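Local atomic coordinates of ABC transporter, substrate binding protein (Mannopine) (Agrobacterium fabrum, PDB entry 5L9S), a protein that probably binds the opine mannopine in the periplasm and delivers it to an ABC transporter for import, as a bacterial solute-binding protein. Residues L113-N118 and N123-A128; T212-L217 and I224-D229. One frame throughout, in Å; residues are numbered along the deposited sequence.

Interaction 1. Residues L113-N118 and N123-A128; sequences LAYKLN and NPQTWA. With ACT (acetate ion), chain C.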
ATOM      1  N   LEU A 113       2.223   1.219 -13.569  1.00 36.58           N
ATOM      2  CA  LEU A 113       2.147   0.953 -14.977  1.00 37.10           C
ATOM      3  C   LEU A 113       3.160  -0.130 -15.282  1.00 40.13           C
ATOM      4  O   LEU A 113       4.352   0.043 -15.041  1.00 38.58           O
ATOM      5  CB  LEU A 113       2.481   2.246 -15.754  1.00 38.58           C
ATOM      6  CG  LEU A 113       2.632   2.130 -17.279  1.00 45.67           C
ATOM      7  CD1 LEU A 113       1.354   1.778 -17.925  1.00 46.53           C
ATOM      8  CD2 LEU A 113       3.109   3.397 -17.845  1.00 50.52           C
ATOM      9  N   ALA A 114       2.674  -1.255 -15.772  1.00 39.16           N
ATOM     10  CA  ALA A 114       3.478  -2.389 -16.182  1.00 40.06           C
ATOM     11  C   ALA A 114       3.105  -2.666 -17.642  1.00 46.53           C
ATOM     12  O   ALA A 114       1.980  -2.374 -18.074  1.00 45.66           O
ATOM     13  CB  ALA A 114       3.172  -3.584 -15.316  1.00 40.29           C
ATOM     14  N   TYR A 115       4.074  -3.166 -18.414  1.00 43.37           N
ATOM     15  CA  TYR A 115       3.924  -3.430 -19.840  1.00 43.62           C
ATOM     16  C   TYR A 115       4.719  -4.655 -20.312  1.00 46.83           C
ATOM     17  O   TYR A 115       5.725  -5.021 -19.691  1.00 43.52           O
ATOM     18  CB  TYR A 115       4.365  -2.172 -20.633  1.00 44.48           C
ATOM     19  CG  TYR A 115       5.713  -1.643 -20.198  1.00 44.40           C
ATOM     20  CD1 TYR A 115       6.891  -2.238 -20.636  1.00 46.41           C
ATOM     21  CD2 TYR A 115       5.812  -0.580 -19.305  1.00 44.37           C
ATOM     22  CE1 TYR A 115       8.130  -1.816 -20.170  1.00 46.58           C
ATOM     23  CE2 TYR A 115       7.054  -0.141 -18.836  1.00 44.92           C
ATOM     24  CZ  TYR A 115       8.214  -0.748 -19.292  1.00 53.26           C
ATOM     25  OH  TYR A 115       9.451  -0.339 -18.845  1.00 56.85           O
ATOM     26  N   LYS A 116       4.291  -5.262 -21.445  1.00 46.68           N
ATOM     27  CA  LYS A 116       5.069  -6.337 -22.089  1.00 48.89           C
ATOM     28  C   LYS A 116       6.134  -5.638 -22.922  1.00 54.14           C
ATOM     29  O   LYS A 116       5.812  -4.683 -23.629  1.00 53.91           O
ATOM     30  CB  LYS A 116       4.205  -7.224 -23.011  1.00 53.57           C
ATOM     31  CG  LYS A 116       4.948  -8.459 -23.520  1.00 53.01           C
ATOM     32  CD  LYS A 116       4.079  -9.364 -24.302  1.00 73.92           C
ATOM     33  CE  LYS A 116       4.867 -10.442 -25.014  1.00 89.38           C
ATOM     34  NZ  LYS A 116       3.982 -11.344 -25.805  1.00 96.35           N
ATOM     35  N   LEU A 117       7.389  -6.086 -22.831  1.00 52.78           N
ATOM     36  CA  LEU A 117       8.480  -5.484 -23.599  1.00 54.53           C
ATOM     37  C   LEU A 117       8.290  -5.735 -25.089  1.00 66.89           C
ATOM     38  O   LEU A 117       8.073  -6.878 -25.507  1.00 69.48           O
ATOM     39  CB  LEU A 117       9.866  -5.969 -23.133  1.00 53.72           C
ATOM     40  CG  LEU A 117      10.184  -5.940 -21.631  1.00 54.36           C
ATOM     41  CD1 LEU A 117      11.523  -6.588 -21.363  1.00 55.09           C
ATOM     42  CD2 LEU A 117      10.204  -4.536 -21.091  1.00 54.53           C
ATOM     43  N   ASN A 118       8.268  -4.668 -25.884  1.00 67.15           N
ATOM     44  CA  ASN A 118       8.125  -4.839 -27.321  1.00 71.73           C
ATOM     45  C   ASN A 118       9.488  -4.823 -27.970  1.00 78.76           C
ATOM     46  O   ASN A 118      10.429  -4.259 -27.401  1.00 75.79           O
ATOM     47  CB  ASN A 118       7.124  -3.872 -27.953  1.00 77.95           C
ATOM     48  CG  ASN A 118       7.150  -2.493 -27.387  1.00112.79           C
ATOM     49  OD1 ASN A 118       6.147  -1.995 -26.857  1.00108.58           O
ATOM     50  ND2 ASN A 118       8.314  -1.873 -27.431  1.00110.15           N
ATOM     51  N   ASN A 123       8.591   1.398 -24.978  1.00 58.69           N
ATOM     52  CA  ASN A 123       7.582   1.015 -24.005  1.00 55.38           C
ATOM     53  C   ASN A 123       6.932   2.220 -23.308  1.00 58.48           C
ATOM     54  O   ASN A 123       7.549   3.287 -23.239  1.00 58.98           O
ATOM     55  CB  ASN A 123       8.174   0.028 -23.010  1.00 50.52           C
ATOM     56  CG  ASN A 123       8.841  -1.148 -23.661  1.00 61.00           C
ATOM     57  OD1 ASN A 123      10.040  -1.341 -23.547  1.00 62.32           O
ATOM     58  ND2 ASN A 123       8.080  -1.945 -24.378  1.00 49.16           N
ATOM     59  N   PRO A 124       5.665   2.098 -22.839  1.00 53.72           N
ATOM     60  CA  PRO A 124       5.025   3.252 -22.177  1.00 51.83           C
ATOM     61  C   PRO A 124       5.668   3.543 -20.824  1.00 53.09           C
ATOM     62  O   PRO A 124       5.969   2.612 -20.075  1.00 50.48           O
ATOM     63  CB  PRO A 124       3.559   2.830 -22.023  1.00 53.36           C
ATOM     64  CG  PRO A 124       3.449   1.470 -22.599  1.00 58.75           C
ATOM     65  CD  PRO A 124       4.792   0.903 -22.817  1.00 54.98           C
ATOM     66  N   GLN A 125       5.890   4.828 -20.506  1.00 48.63           N
ATOM     67  CA  GLN A 125       6.550   5.167 -19.243  1.00 44.64           C
ATOM     68  C   GLN A 125       5.682   6.000 -18.288  1.00 45.48           C
ATOM     69  O   GLN A 125       6.014   6.116 -17.108  1.00 42.57           O
ATOM     70  CB  GLN A 125       7.916   5.827 -19.507  1.00 45.76           C
ATOM     71  CG  GLN A 125       8.939   4.892 -20.196  1.00 39.02           C
ATOM     72  CD  GLN A 125       9.077   3.547 -19.503  1.00 64.45           C
ATOM     73  OE1 GLN A 125       9.465   3.439 -18.335  1.00 61.28           O
ATOM     74  NE2 GLN A 125       8.752   2.477 -20.208  1.00 60.97           N
ATOM     75  N   THR A 126       4.565   6.565 -18.783  1.00 42.00           N
ATOM     76  CA  THR A 126       3.662   7.381 -17.987  1.00 40.64           C
ATOM     77  C   THR A 126       2.228   6.932 -18.177  1.00 47.44           C
ATOM     78  O   THR A 126       1.939   6.169 -19.095  1.00 49.63           O
ATOM     79  CB  THR A 126       3.789   8.861 -18.367  1.00 42.16           C
ATOM     80  OG1 THR A 126       3.350   9.017 -19.703  1.00 51.26           O
ATOM     81  CG2 THR A 126       5.203   9.399 -18.208  1.00 39.78           C
ATOM     82  N   TRP A 127       1.310   7.441 -17.346  1.00 44.19           N
ATOM     83  CA  TRP A 127      -0.114   7.176 -17.502  1.00 44.37           C
ATOM     84  C   TRP A 127      -0.620   7.774 -18.848  1.00 52.95           C
ATOM     85  O   TRP A 127      -1.496   7.189 -19.481  1.00 53.43           O
ATOM     86  CB  TRP A 127      -0.902   7.703 -16.291  1.00 41.74           C
ATOM     87  CG  TRP A 127      -0.560   6.995 -15.007  1.00 40.50           C
ATOM     88  CD1 TRP A 127      -0.073   7.559 -13.857  1.00 42.22           C
ATOM     89  CD2 TRP A 127      -0.705   5.591 -14.737  1.00 39.17           C
ATOM     90  NE1 TRP A 127       0.083   6.601 -12.889  1.00 39.77           N
ATOM     91  CE2 TRP A 127      -0.289   5.379 -13.404  1.00 41.12           C
ATOM     92  CE3 TRP A 127      -1.185   4.491 -15.487  1.00 40.75           C
ATOM     93  CZ2 TRP A 127      -0.274   4.104 -12.823  1.00 39.55           C
ATOM     94  CZ3 TRP A 127      -1.169   3.231 -14.914  1.00 40.86           C
ATOM     95  CH2 TRP A 127      -0.720   3.045 -13.598  1.00 39.93           C
ATOM     96  N   ALA A 128      -0.008   8.888 -19.315  1.00 51.66           N
ATOM     97  CA  ALA A 128      -0.340   9.501 -20.605  1.00 53.28           C
ATOM     98  C   ALA A 128      -0.030   8.534 -21.739  1.00 58.71           C
ATOM     99  O   ALA A 128      -0.802   8.469 -22.698  1.00 60.53           O
ATOM    100  CB  ALA A 128       0.432  10.795 -20.792  1.00 54.58           C
TER
HETATM  101  C   ACT C 401      12.392  -1.714 -19.976  1.00 83.77           C
HETATM  102  O   ACT C 401      11.989  -2.364 -18.954  1.00 82.54           O
HETATM  103  OXT ACT C 401      11.704  -0.878 -20.639  1.00 84.18           O
HETATM  104  CH3 ACT C 401      13.853  -1.954 -20.459  1.00 82.25           C
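Two CH-pi contacts set Tyr-115 and Trp-127 against the opposite segment. Asn-123 CB lies over one face of the Tyr-115 ring, toward its rim, 3.7 Å from the ring centroid. The Asn-123 amide lies nearly parallel to that ring, 9° between the planes. Leu-113 CB sits over the Trp-127 six-membered ring, 4.1 Å from its centroid.

Apolar contacts join Tyr-115 and Leu-113 to Pro-124. Pro-124 CD meets Tyr-115 CG at 3.8 Å. With chi1 at 172°, Leu-113 sends its side chain away from its own backbone N. Its CD2 comes up against the backbone, 3.3 Å from Thr-126 O, with Pro-124 CB beside it.

Polar contacts gather at the tyrosine hydroxyl. Gln-125 NE2 gives Tyr-115 OH a weak but fairly straight hydrogen bond of 3.2 Å. Gln-125 bends at chi2 (-51°), which also turns NE2 back to a second weak hydrogen bond with Asn-123 O. Tyr-115 OH donates to acetate OXT at 2.9 Å; the ion probably comes from the crystallisation liquor. At the far end Trp-127 NE1 hydrogen-bonds to Gly-230 O.

Thr-126 OG1, hydrogen-bonded to Asp-129 N, N-caps helix 127-130. The chain thus leaves strand 103-116, reverses and enters this helix in one lobe of the periplasmic binding protein fold.

Interaction 2. Residues T212-L217 and I224-D229; sequences TRAKAL and IGWSYD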
ATOM      1  N   THR A 212       4.105  -6.298  -6.827  1.00 39.18           N
ATOM      2  CA  THR A 212       4.276  -7.667  -6.314  1.00 40.45           C
ATOM      3  C   THR A 212       4.029  -8.717  -7.412  1.00 43.96           C
ATOM      4  O   THR A 212       4.833  -9.648  -7.569  1.00 44.76           O
ATOM      5  CB  THR A 212       3.387  -7.856  -5.066  1.00 52.61           C
ATOM      6  OG1 THR A 212       3.982  -7.109  -4.010  1.00 56.33           O
ATOM      7  CG2 THR A 212       3.255  -9.311  -4.620  1.00 57.60           C
ATOM      8  N   ARG A 213       2.931  -8.545  -8.167  1.00 39.17           N
ATOM      9  CA  ARG A 213       2.550  -9.451  -9.252  1.00 40.67           C
ATOM     10  C   ARG A 213       3.428  -9.255 -10.508  1.00 45.78           C
ATOM     11  O   ARG A 213       3.690 -10.229 -11.199  1.00 47.76           O
ATOM     12  CB  ARG A 213       1.032  -9.377  -9.572  1.00 40.14           C
ATOM     13  CG  ARG A 213       0.065  -9.524  -8.383  1.00 45.86           C
ATOM     14  CD  ARG A 213       0.437 -10.589  -7.357  1.00 52.68           C
ATOM     15  NE  ARG A 213      -0.110 -11.914  -7.668  1.00 63.45           N
ATOM     16  CZ  ARG A 213      -1.123 -12.498  -7.029  1.00 65.15           C
ATOM     17  NH1 ARG A 213      -1.512 -13.712  -7.370  1.00 55.41           N
ATOM     18  NH2 ARG A 213      -1.698 -11.899  -5.995  1.00 41.44           N
ATOM     19  N   ALA A 214       3.917  -8.018 -10.773  1.00 40.21           N
ATOM     20  CA  ALA A 214       4.821  -7.720 -11.883  1.00 39.26           C
ATOM     21  C   ALA A 214       6.179  -8.364 -11.628  1.00 44.10           C
ATOM     22  O   ALA A 214       6.767  -8.922 -12.546  1.00 45.79           O
ATOM     23  CB  ALA A 214       4.961  -6.220 -12.053  1.00 38.56           C
ATOM     24  N   LYS A 215       6.666  -8.301 -10.376  1.00 40.53           N
ATOM     25  CA  LYS A 215       7.911  -8.907  -9.886  1.00 40.79           C
ATOM     26  C   LYS A 215       7.893 -10.400 -10.092  1.00 45.38           C
ATOM     27  O   LYS A 215       8.899 -10.960 -10.532  1.00 49.17           O
ATOM     28  CB  LYS A 215       8.048  -8.659  -8.383  1.00 43.05           C
ATOM     29  CG  LYS A 215       8.986  -7.558  -8.008  1.00 58.73           C
ATOM     30  CD  LYS A 215       9.370  -7.696  -6.534  1.00 68.73           C
ATOM     31  CE  LYS A 215       9.753  -6.380  -5.906  1.00 72.83           C
ATOM     32  NZ  LYS A 215       8.604  -5.458  -5.672  1.00 79.39           N
ATOM     33  N   ALA A 216       6.758 -11.049  -9.743  1.00 41.32           N
ATOM     34  CA  ALA A 216       6.529 -12.502  -9.860  1.00 42.24           C
ATOM     35  C   ALA A 216       6.580 -12.937 -11.311  1.00 45.92           C
ATOM     36  O   ALA A 216       7.209 -13.948 -11.590  1.00 49.73           O
ATOM     37  CB  ALA A 216       5.203 -12.891  -9.232  1.00 42.52           C
ATOM     38  N   LEU A 217       6.015 -12.132 -12.245  1.00 39.30           N
ATOM     39  CA  LEU A 217       6.047 -12.417 -13.686  1.00 40.31           C
ATOM     40  C   LEU A 217       7.461 -12.350 -14.250  1.00 48.80           C
ATOM     41  O   LEU A 217       7.819 -13.204 -15.072  1.00 54.02           O
ATOM     42  CB  LEU A 217       5.101 -11.498 -14.482  1.00 39.01           C
ATOM     43  CG  LEU A 217       3.601 -11.831 -14.391  1.00 42.21           C
ATOM     44  CD1 LEU A 217       2.738 -10.573 -14.613  1.00 41.16           C
ATOM     45  CD2 LEU A 217       3.224 -12.966 -15.361  1.00 41.22           C
ATOM     46  N   ILE A 224       8.426  -8.552 -19.058  1.00 47.74           N
ATOM     47  CA  ILE A 224       7.665  -7.494 -18.425  1.00 44.85           C
ATOM     48  C   ILE A 224       8.585  -6.415 -17.871  1.00 53.19           C
ATOM     49  O   ILE A 224       9.663  -6.703 -17.346  1.00 55.87           O
ATOM     50  CB  ILE A 224       6.703  -8.067 -17.313  1.00 44.69           C
ATOM     51  CG1 ILE A 224       5.677  -6.992 -16.822  1.00 41.61           C
ATOM     52  CG2 ILE A 224       7.452  -8.732 -16.148  1.00 43.14           C
ATOM     53  CD1 ILE A 224       4.575  -7.458 -15.962  1.00 39.97           C
ATOM     54  N   GLY A 225       8.112  -5.187 -17.978  1.00 48.45           N
ATOM     55  CA  GLY A 225       8.748  -4.014 -17.420  1.00 46.59           C
ATOM     56  C   GLY A 225       7.727  -3.195 -16.656  1.00 46.04           C
ATOM     57  O   GLY A 225       6.530  -3.467 -16.718  1.00 44.11           O
ATOM     58  N   TRP A 226       8.183  -2.184 -15.941  1.00 42.30           N
ATOM     59  CA  TRP A 226       7.280  -1.294 -15.234  1.00 41.31           C
ATOM     60  C   TRP A 226       7.900   0.062 -15.076  1.00 44.10           C
ATOM     61  O   TRP A 226       9.117   0.213 -15.258  1.00 44.76           O
ATOM     62  CB  TRP A 226       6.798  -1.867 -13.883  1.00 39.27           C
ATOM     63  CG  TRP A 226       7.898  -2.321 -12.975  1.00 39.77           C
ATOM     64  CD1 TRP A 226       8.621  -1.561 -12.107  1.00 41.40           C
ATOM     65  CD2 TRP A 226       8.388  -3.660 -12.841  1.00 40.39           C
ATOM     66  NE1 TRP A 226       9.545  -2.343 -11.447  1.00 40.89           N
ATOM     67  CE2 TRP A 226       9.418  -3.635 -11.875  1.00 43.49           C
ATOM     68  CE3 TRP A 226       8.070  -4.878 -13.460  1.00 42.39           C
ATOM     69  CZ2 TRP A 226      10.103  -4.783 -11.490  1.00 43.39           C
ATOM     70  CZ3 TRP A 226       8.775  -6.010 -13.099  1.00 44.19           C
ATOM     71  CH2 TRP A 226       9.774  -5.957 -12.126  1.00 44.45           C
ATOM     72  N   SER A 227       7.054   1.061 -14.768  1.00 38.47           N
ATOM     73  CA  SER A 227       7.509   2.426 -14.540  1.00 37.27           C
ATOM     74  C   SER A 227       7.049   2.962 -13.170  1.00 39.38           C
ATOM     75  O   SER A 227       5.902   2.737 -12.784  1.00 37.38           O
ATOM     76  CB  SER A 227       7.030   3.317 -15.680  1.00 38.53           C
ATOM     77  OG  SER A 227       7.305   4.661 -15.341  1.00 44.67           O
ATOM     78  N   TYR A 228       7.932   3.686 -12.454  1.00 37.10           N
ATOM     79  CA  TYR A 228       7.593   4.301 -11.151  1.00 35.75           C
ATOM     80  C   TYR A 228       6.987   5.682 -11.291  1.00 38.67           C
ATOM     81  O   TYR A 228       6.611   6.259 -10.283  1.00 40.25           O
ATOM     82  CB  TYR A 228       8.790   4.336 -10.171  1.00 36.04           C
ATOM     83  CG  TYR A 228       9.390   2.975  -9.909  1.00 37.27           C
ATOM     84  CD1 TYR A 228       8.645   1.965  -9.302  1.00 38.13           C
ATOM     85  CD2 TYR A 228      10.697   2.692 -10.274  1.00 38.61           C
ATOM     86  CE1 TYR A 228       9.176   0.690  -9.119  1.00 37.63           C
ATOM     87  CE2 TYR A 228      11.235   1.425 -10.098  1.00 40.10           C
ATOM     88  CZ  TYR A 228      10.474   0.429  -9.515  1.00 45.51           C
ATOM     89  OH  TYR A 228      11.026  -0.816  -9.349  1.00 50.51           O
ATOM     90  N   ASP A 229       6.876   6.205 -12.521  1.00 33.97           N
ATOM     91  CA  ASP A 229       6.295   7.510 -12.802  1.00 35.16           C
ATOM     92  C   ASP A 229       4.777   7.423 -12.564  1.00 40.71           C
ATOM     93  O   ASP A 229       4.074   6.629 -13.226  1.00 40.48           O
ATOM     94  CB  ASP A 229       6.611   7.939 -14.239  1.00 39.43           C
ATOM     95  CG  ASP A 229       6.416   9.411 -14.499  1.00 58.43           C
ATOM     96  OD1 ASP A 229       5.278   9.800 -14.854  1.00 59.64           O
ATOM     97  OD2 ASP A 229       7.421  10.162 -14.439  1.00 68.46           O
TER
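Ala-214 and Leu-217 of helix 211-219 pack on Ile-224 and Trp-226 in the second half of a beta-alpha-beta crossover of the periplasmic binding protein fold. It runs from strand 206-210 through the helix to strand 224-240, with strand 103-116 between the two strands. Helix and strand segments are roughly antiparallel, 149° between directions, and their axes come within 8.4 Å.

The tight part is small and apolar. Leu-217 CD1 meets Ile-224 CD1 at 3.9 Å, the two side chains crossing at about a right angle. Ile-224 CG1 stands anti to its own N (chi1 -169°), and this carries CD1 to the helix. Its other branch, CG2, lies 3.7 Å from Ala-214 O. Ala-214 CB touches the indole of Trp-226 at CE3, 3.7 Å away. Phe-199 of helix 192-200 touches both Leu-217 and Ile-224, so a second helix adds to this core.

The other side is looser. Lys-215 points its CB away from the strand, and its CG comes only to 4.5 Å from Trp-226 CH2. Lys-218 makes a cation-pi contact with the same indole.

Trp-226 and Tyr-228 are both partly exposed. The indole nitrogen is held within residues 224-229: Trp-226 NE1 donates to Tyr-228 OH at 3.0 Å, with the oxygen only 4° out of the ring plane.

In the fold
Interactions 1 and 2 follow one another along the chain, with centres about 10 Å apart. Both reach one mixed sheet, through strands 103-116 and 224-240, which run antiparallel. Leu-113 O lies 2.9 Å from Ser-227 N, a probable backbone hydrogen bond, and Tyr-115 and Gly-225 are also joined by backbone hydrogen bonding. A side-chain link adds to this: Ser-227 OG is 2.6 Å from Gln-125 O, so it joins the loop of interaction 1 to the strand of interaction 2. Thr-126 CG2 packs on Asp-229 OD1 at 3.4 Å. The entry is the open, unliganded form. The acetate on Tyr-115 is no evidence for where the opine binds.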